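Local coordinates for protein soluble secreted antigen MPT53 (Mycobacterium tuberculosis, PDB 1LU4) that probably catalyses the oxidation of reduced, unfolded secreted proteins, introducing disulfide bonds into them as a member of the thioredoxin family, at residues P26-F31 and P54-V59; W30-W35 and Q71-K76. All coordinates share one frame; numbering follows the deposited sequence.

Contact 1: residues P26-F31 and P54-V59; sequences PAVLWF and PAVTFV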
loop_
_atom_site.group_PDB
_atom_site.type_symbol
_atom_site.label_atom_id
_atom_site.label_comp_id
_atom_site.label_asym_id
_atom_site.label_seq_id
_atom_site.Cartn_x
_atom_site.Cartn_y
_atom_site.Cartn_z
ATOM N N PRO A 26 8.779 8.842 6.153
ATOM C CA PRO A 26 8.673 8.307 4.795
ATOM C C PRO A 26 7.748 7.067 4.818
ATOM O O PRO A 26 7.810 6.234 5.719
ATOM C CB PRO A 26 10.097 7.881 4.452
ATOM C CG PRO A 26 10.887 7.897 5.717
ATOM C CD PRO A 26 10.141 8.677 6.737
ATOM N N ALA A 27 6.869 7.012 3.819
ATOM C CA ALA A 27 5.887 5.943 3.822
ATOM C C ALA A 27 5.474 5.622 2.389
ATOM O O ALA A 27 5.608 6.486 1.485
ATOM C CB ALA A 27 4.670 6.375 4.656
ATOM N N VAL A 28 4.931 4.446 2.214
ATOM C CA VAL A 28 4.395 4.036 0.911
ATOM C C VAL A 28 3.016 3.443 1.193
ATOM O O VAL A 28 2.885 2.502 1.972
ATOM C CB VAL A 28 5.305 3.009 0.220
ATOM C CG1 VAL A 28 4.653 2.502 -1.089
ATOM C CG2 VAL A 28 6.707 3.534 -0.073
ATOM N N LEU A 29 1.995 3.984 0.477
ATOM C CA LEU A 29 0.700 3.328 0.429
ATOM C C LEU A 29 0.605 2.534 -0.865
ATOM O O LEU A 29 0.968 3.055 -1.940
ATOM C CB LEU A 29 -0.458 4.333 0.455
ATOM C CG LEU A 29 -0.467 5.342 1.597
ATOM C CD1 LEU A 29 -1.692 6.237 1.492
ATOM C CD2 LEU A 29 -0.351 4.670 2.977
ATOM N N TRP A 30 0.109 1.307 -0.785
ATOM C CA TRP A 30 -0.052 0.474 -1.954
ATOM C C TRP A 30 -1.472 -0.053 -1.955
ATOM O O TRP A 30 -1.869 -0.821 -1.077
ATOM C CB TRP A 30 0.951 -0.678 -1.940
ATOM C CG TRP A 30 0.924 -1.574 -3.143
ATOM C CD1 TRP A 30 1.041 -1.221 -4.460
ATOM C CD2 TRP A 30 0.832 -3.011 -3.157
ATOM N NE1 TRP A 30 1.004 -2.312 -5.283
ATOM C CE2 TRP A 30 0.879 -3.417 -4.503
ATOM C CE3 TRP A 30 0.713 -3.962 -2.130
ATOM C CZ2 TRP A 30 0.806 -4.773 -4.855
ATOM C CZ3 TRP A 30 0.641 -5.326 -2.495
ATOM C CH2 TRP A 30 0.689 -5.678 -3.843
ATOM N N PHE A 31 -2.243 0.390 -2.959
ATOM C CA PHE A 31 -3.662 -0.015 -3.101
ATOM C C PHE A 31 -3.740 -1.198 -3.999
ATOM O O PHE A 31 -3.318 -1.150 -5.179
ATOM C CB PHE A 31 -4.449 1.173 -3.718
ATOM C CG PHE A 31 -4.512 2.374 -2.803
ATOM C CD1 PHE A 31 -3.479 3.319 -2.744
ATOM C CD2 PHE A 31 -5.627 2.567 -1.972
ATOM C CE1 PHE A 31 -3.575 4.403 -1.899
ATOM C CE2 PHE A 31 -5.700 3.656 -1.110
ATOM C CZ PHE A 31 -4.668 4.586 -1.046
ATOM N N PRO A 54 13.553 -0.794 6.035
ATOM C CA PRO A 54 12.718 -0.816 7.239
ATOM C C PRO A 54 12.385 0.550 7.809
ATOM O O PRO A 54 11.414 0.707 8.583
ATOM C CB PRO A 54 13.496 -1.666 8.249
ATOM C CG PRO A 54 14.905 -1.514 7.756
ATOM C CD PRO A 54 14.828 -1.529 6.229
ATOM N N ALA A 55 13.177 1.584 7.456
ATOM C CA ALA A 55 12.823 2.895 7.990
ATOM C C ALA A 55 11.753 3.580 7.132
ATOM O O ALA A 55 11.363 4.718 7.494
ATOM C CB ALA A 55 14.100 3.671 8.146
ATOM N N VAL A 56 11.291 2.993 6.038
ATOM C CA VAL A 56 10.129 3.463 5.261
ATOM C C VAL A 56 8.967 2.561 5.695
ATOM O O VAL A 56 9.091 1.323 5.769
ATOM C CB VAL A 56 10.383 3.327 3.756
ATOM C CG1 VAL A 56 9.191 3.712 2.915
ATOM C CG2 VAL A 56 11.586 4.221 3.370
ATOM N N THR A 57 7.834 3.179 6.034
ATOM C CA THR A 57 6.691 2.411 6.510
ATOM C C THR A 57 5.710 2.132 5.353
ATOM O O THR A 57 5.222 3.055 4.732
ATOM C CB THR A 57 5.975 3.197 7.617
ATOM O OG1 THR A 57 6.948 3.475 8.659
ATOM C CG2 THR A 57 4.863 2.374 8.237
ATOM N N PHE A 58 5.536 0.864 5.077
ATOM C CA PHE A 58 4.666 0.438 3.979
ATOM C C PHE A 58 3.313 0.047 4.550
ATOM O O PHE A 58 3.224 -0.676 5.544
ATOM C CB PHE A 58 5.253 -0.810 3.269
ATOM C CG PHE A 58 6.446 -0.490 2.381
ATOM C CD1 PHE A 58 7.667 -0.123 2.958
ATOM C CD2 PHE A 58 6.326 -0.564 1.002
ATOM C CE1 PHE A 58 8.754 0.163 2.133
ATOM C CE2 PHE A 58 7.411 -0.293 0.162
ATOM C CZ PHE A 58 8.594 0.060 0.769
ATOM N N VAL A 59 2.242 0.495 3.868
ATOM C CA VAL A 59 0.890 0.119 4.226
ATOM C C VAL A 59 0.179 -0.253 2.958
ATOM O O VAL A 59 0.007 0.544 2.050
ATOM C CB VAL A 59 0.163 1.255 4.945
ATOM C CG1 VAL A 59 -1.266 0.853 5.322
ATOM C CG2 VAL A 59 0.955 1.691 6.180
HETATM O O HOH W 1 8.768 5.419 8.231
#

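Contact 2: residues W30-W35 and Q71-K76; sequences WFWTPW and QSFVSK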
loop_
_atom_site.group_PDB
_atom_site.type_symbol
_atom_site.label_atom_id
_atom_site.label_comp_id
_atom_site.label_asym_id
_atom_site.label_seq_id
_atom_site.Cartn_x
_atom_site.Cartn_y
_atom_site.Cartn_z
ATOM N N TRP A 30 0.109 1.307 -0.785
ATOM C CA TRP A 30 -0.052 0.474 -1.954
ATOM C C TRP A 30 -1.472 -0.053 -1.955
ATOM O O TRP A 30 -1.869 -0.821 -1.077
ATOM C CB TRP A 30 0.951 -0.678 -1.940
ATOM C CG TRP A 30 0.924 -1.574 -3.143
ATOM C CD1 TRP A 30 1.041 -1.221 -4.460
ATOM C CD2 TRP A 30 0.832 -3.011 -3.157
ATOM N NE1 TRP A 30 1.004 -2.312 -5.283
ATOM C CE2 TRP A 30 0.879 -3.417 -4.503
ATOM C CE3 TRP A 30 0.713 -3.962 -2.130
ATOM C CZ2 TRP A 30 0.806 -4.773 -4.855
ATOM C CZ3 TRP A 30 0.641 -5.326 -2.495
ATOM C CH2 TRP A 30 0.689 -5.678 -3.843
ATOM N N PHE A 31 -2.243 0.390 -2.959
ATOM C CA PHE A 31 -3.662 -0.015 -3.101
ATOM C C PHE A 31 -3.740 -1.198 -3.999
ATOM O O PHE A 31 -3.318 -1.150 -5.179
ATOM C CB PHE A 31 -4.449 1.173 -3.718
ATOM C CG PHE A 31 -4.512 2.374 -2.803
ATOM C CD1 PHE A 31 -3.479 3.319 -2.744
ATOM C CD2 PHE A 31 -5.627 2.567 -1.972
ATOM C CE1 PHE A 31 -3.575 4.403 -1.899
ATOM C CE2 PHE A 31 -5.700 3.656 -1.110
ATOM C CZ PHE A 31 -4.668 4.586 -1.046
ATOM N N TRP A 32 -4.265 -2.298 -3.479
ATOM C CA TRP A 32 -4.257 -3.587 -4.223
ATOM C C TRP A 32 -5.570 -4.315 -4.040
ATOM O O TRP A 32 -6.392 -4.050 -3.158
ATOM C CB TRP A 32 -3.111 -4.422 -3.678
ATOM C CG TRP A 32 -3.057 -4.834 -2.252
ATOM C CD1 TRP A 32 -2.471 -4.131 -1.244
ATOM C CD2 TRP A 32 -3.571 -6.033 -1.654
ATOM N NE1 TRP A 32 -2.571 -4.790 -0.041
ATOM C CE2 TRP A 32 -3.237 -5.972 -0.276
ATOM C CE3 TRP A 32 -4.260 -7.141 -2.143
ATOM C CZ2 TRP A 32 -3.569 -6.990 0.628
ATOM C CZ3 TRP A 32 -4.589 -8.145 -1.248
ATOM C CH2 TRP A 32 -4.263 -8.066 0.128
ATOM N N THR A 33 -5.765 -5.303 -4.962
ATOM C CA THR A 33 -6.799 -6.296 -4.770
ATOM C C THR A 33 -6.180 -7.657 -5.060
ATOM O O THR A 33 -5.269 -7.743 -5.879
ATOM C CB THR A 33 -8.011 -6.057 -5.719
ATOM O OG1 THR A 33 -7.641 -6.316 -7.116
ATOM C CG2 THR A 33 -8.650 -4.716 -5.640
ATOM N N PRO A 34 -6.624 -8.753 -4.397
ATOM C CA PRO A 34 -5.848 -9.988 -4.485
ATOM C C PRO A 34 -5.967 -10.711 -5.806
ATOM O O PRO A 34 -5.145 -11.597 -6.096
ATOM C CB PRO A 34 -6.404 -10.815 -3.313
ATOM C CG PRO A 34 -7.795 -10.256 -3.057
ATOM C CD PRO A 34 -7.616 -8.763 -3.350
ATOM N N TRP A 35 -6.990 -10.365 -6.609
ATOM C CA TRP A 35 -7.247 -11.085 -7.829
ATOM C C TRP A 35 -6.743 -10.334 -9.026
ATOM O O TRP A 35 -6.870 -10.823 -10.179
ATOM C CB TRP A 35 -8.771 -11.296 -7.929
ATOM C CG TRP A 35 -9.638 -10.141 -7.473
ATOM C CD1 TRP A 35 -10.285 -10.082 -6.255
ATOM C CD2 TRP A 35 -9.962 -8.925 -8.137
ATOM N NE1 TRP A 35 -11.009 -8.885 -6.146
ATOM C CE2 TRP A 35 -10.811 -8.195 -7.319
ATOM C CE3 TRP A 35 -9.611 -8.443 -9.419
ATOM C CZ2 TRP A 35 -11.335 -6.940 -7.669
ATOM C CZ3 TRP A 35 -10.127 -7.224 -9.797
ATOM C CH2 TRP A 35 -10.989 -6.523 -8.906
ATOM N N GLN A 71 -6.039 -12.146 2.950
ATOM C CA GLN A 71 -5.012 -12.798 3.786
ATOM C C GLN A 71 -4.204 -13.812 2.987
ATOM O O GLN A 71 -3.005 -13.934 3.150
ATOM C CB GLN A 71 -5.701 -13.525 4.952
ATOM C CG GLN A 71 -6.258 -12.506 5.927
ATOM C CD GLN A 71 -7.022 -13.151 7.063
ATOM O OE1 GLN A 71 -7.415 -14.337 7.019
ATOM N NE2 GLN A 71 -7.206 -12.401 8.123
ATOM N N SER A 72 -4.867 -14.588 2.097
ATOM C CA SER A 72 -4.085 -15.542 1.298
ATOM C C SER A 72 -3.043 -14.850 0.477
ATOM O O SER A 72 -1.955 -15.413 0.261
ATOM C CB SER A 72 -5.057 -16.294 0.378
ATOM O OG SER A 72 -5.827 -17.196 1.118
ATOM N N PHE A 73 -3.379 -13.673 -0.081
ATOM C CA PHE A 73 -2.437 -12.929 -0.906
ATOM C C PHE A 73 -1.230 -12.438 -0.091
ATOM O O PHE A 73 -0.091 -12.622 -0.484
ATOM C CB PHE A 73 -3.229 -11.791 -1.518
ATOM C CG PHE A 73 -2.494 -10.858 -2.421
ATOM C CD1 PHE A 73 -1.794 -9.754 -1.927
ATOM C CD2 PHE A 73 -2.503 -11.026 -3.820
ATOM C CE1 PHE A 73 -1.201 -8.855 -2.809
ATOM C CE2 PHE A 73 -1.881 -10.126 -4.673
ATOM C CZ PHE A 73 -1.221 -9.007 -4.169
ATOM N N VAL A 74 -1.510 -11.868 1.097
ATOM C CA VAL A 74 -0.437 -11.429 1.963
ATOM C C VAL A 74 0.455 -12.596 2.335
ATOM O O VAL A 74 1.703 -12.442 2.370
ATOM C CB VAL A 74 -1.038 -10.726 3.209
ATOM C CG1 VAL A 74 -0.020 -10.594 4.328
ATOM C CG2 VAL A 74 -1.615 -9.355 2.857
ATOM N N SER A 75 -0.152 -13.745 2.626
ATOM C CA SER A 75 0.644 -14.929 3.027
ATOM C C SER A 75 1.479 -15.437 1.874
ATOM O O SER A 75 2.648 -15.753 2.037
ATOM C CB SER A 75 -0.265 -16.031 3.533
ATOM O OG SER A 75 -0.864 -15.642 4.757
ATOM N N LYS A 76 0.885 -15.596 0.685
ATOM C CA LYS A 76 1.569 -16.123 -0.482
ATOM C C LYS A 76 2.800 -15.313 -0.857
ATOM O O LYS A 76 3.798 -15.895 -1.235
ATOM C CB LYS A 76 0.578 -16.152 -1.657
ATOM C CG LYS A 76 1.167 -16.584 -3.004
ATOM C CD LYS A 76 0.031 -16.645 -4.027
ATOM C CE LYS A 76 0.666 -17.069 -5.371
ATOM N NZ LYS A 76 -0.412 -17.105 -6.373
#

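Contact 1: residues P26-F31 and P54-V59
Strands 27-31 and 57-59 run parallel, their axes 13° apart, with Ala27 opposite Thr57, Val28 opposite Phe58 and Leu29 opposite Val59. Four backbone hydrogen bonds hold them: Thr57 N to Pro26 O, Val28 N to Thr57 O (2.9 Å), Val59 N to Val28 O (2.8 Å) and Trp30 N to Val59 O. Ala27 CA adds a short C-H...O approach to Thr57 O. On one face of the sheet Val28 and Phe58 run alongside each other, and Val28 CB stands over one face of the Phe58 ring, 4.1 Å from its centroid, a CH-pi contact. Val28 CG2, set anti to its carbonyl carbon (CG1 anti to the backbone N, chi1 175°), touches Phe58 CE2 and CZ and lies 3.9 Å from Val56 CG1. Val131 of helix 124-133 touches Val28, Val56 and Phe58, and Leu46 and Ala50 of helix 37-52 pack on Phe58. On the other face Leu29 CD2 swings back to lie 4.0 Å from Val59 CB. Where the pairing begins, Pro26 CB meets Val56 CG2, and a water ties the ends together: it donates to Pro26 O and to Ala55 O and accepts from Thr57 OG1 at 2.7 Å. The Trp30 ring leads away from strand 57-59, and Trp30 NE1 is hydrogen-bonded to Glu42 OE1 of helix 37-52. Joined by that helix, the two strands form the beta-alpha-beta unit at the centre of the thioredoxin fold.

Contact 2: residues W30-W35 and Q71-K76
Trp32 and Phe73 carry the contact, an offset stack of the indole six-membered ring on the phenyl ring with centroids 4.4 Å apart and planes at 14°. The overlap is close: Trp32 CZ3 comes to 3.3 Å from Phe73 CD1, and the two side chains pass each other running in opposite senses. Phe73 reaches inward from the helix because its CG is anti to the backbone N (chi1 180°). Its rim then meets Trp30 CH2, 3.8 Å from Phe73 CE1, in an edge approach near the phenyl plane. Pro34 packs CB against Phe73 CB at 3.8 Å, while Pro34 O lies 3.5 Å from Phe73 CD2. A hydrogen bond from Trp32 NE1 to Asn83 OD1, together with the stack, restrains the rotation of the indole. This is the point in the thioredoxin fold where strand 27-32 ends and its loop leads through Trp35 into the CxxC motif, Cys36 and Cys39, predicted to be redox-active; the disulfide is not formed in this structure. Trp32 touches Cys39, and Asn40 and Ala43 of helix 37-52 pack on Phe73. The join thins beyond the stack. The Val74 side chain meets that of Trp32 roughly at right angles, Val74 CG2 3.8 Å from Trp32 CZ2, and Val74 itself is partly exposed. Gln71, Ser72, Ser75 and Lys76 form the solvent side of the helix; Trp35 is exposed too, its CB directed away from the helix and its NE1 hydrogen-bonded to Arg64 O.

Contacts 1 and 2 start from the same strand, 27-32, and lie on opposite sides of the chain's centre, with their own centres about 16 Å apart. Trp30 belongs to both: its backbone serves the sheet in contact 1, and the far end of its ring serves the helix packing in contact 2. Strand 57-62 is followed in the chain by helix 67-77, so the partners of the two contacts are consecutive elements. Helix 37-52, with the CxxC motif at its start, packs against both contacts. Both also reach the predicted redox motif: the side chain of Trp30, common to the two, touches its residues, and contact 2 adds the side chains of Trp32 and Thr33.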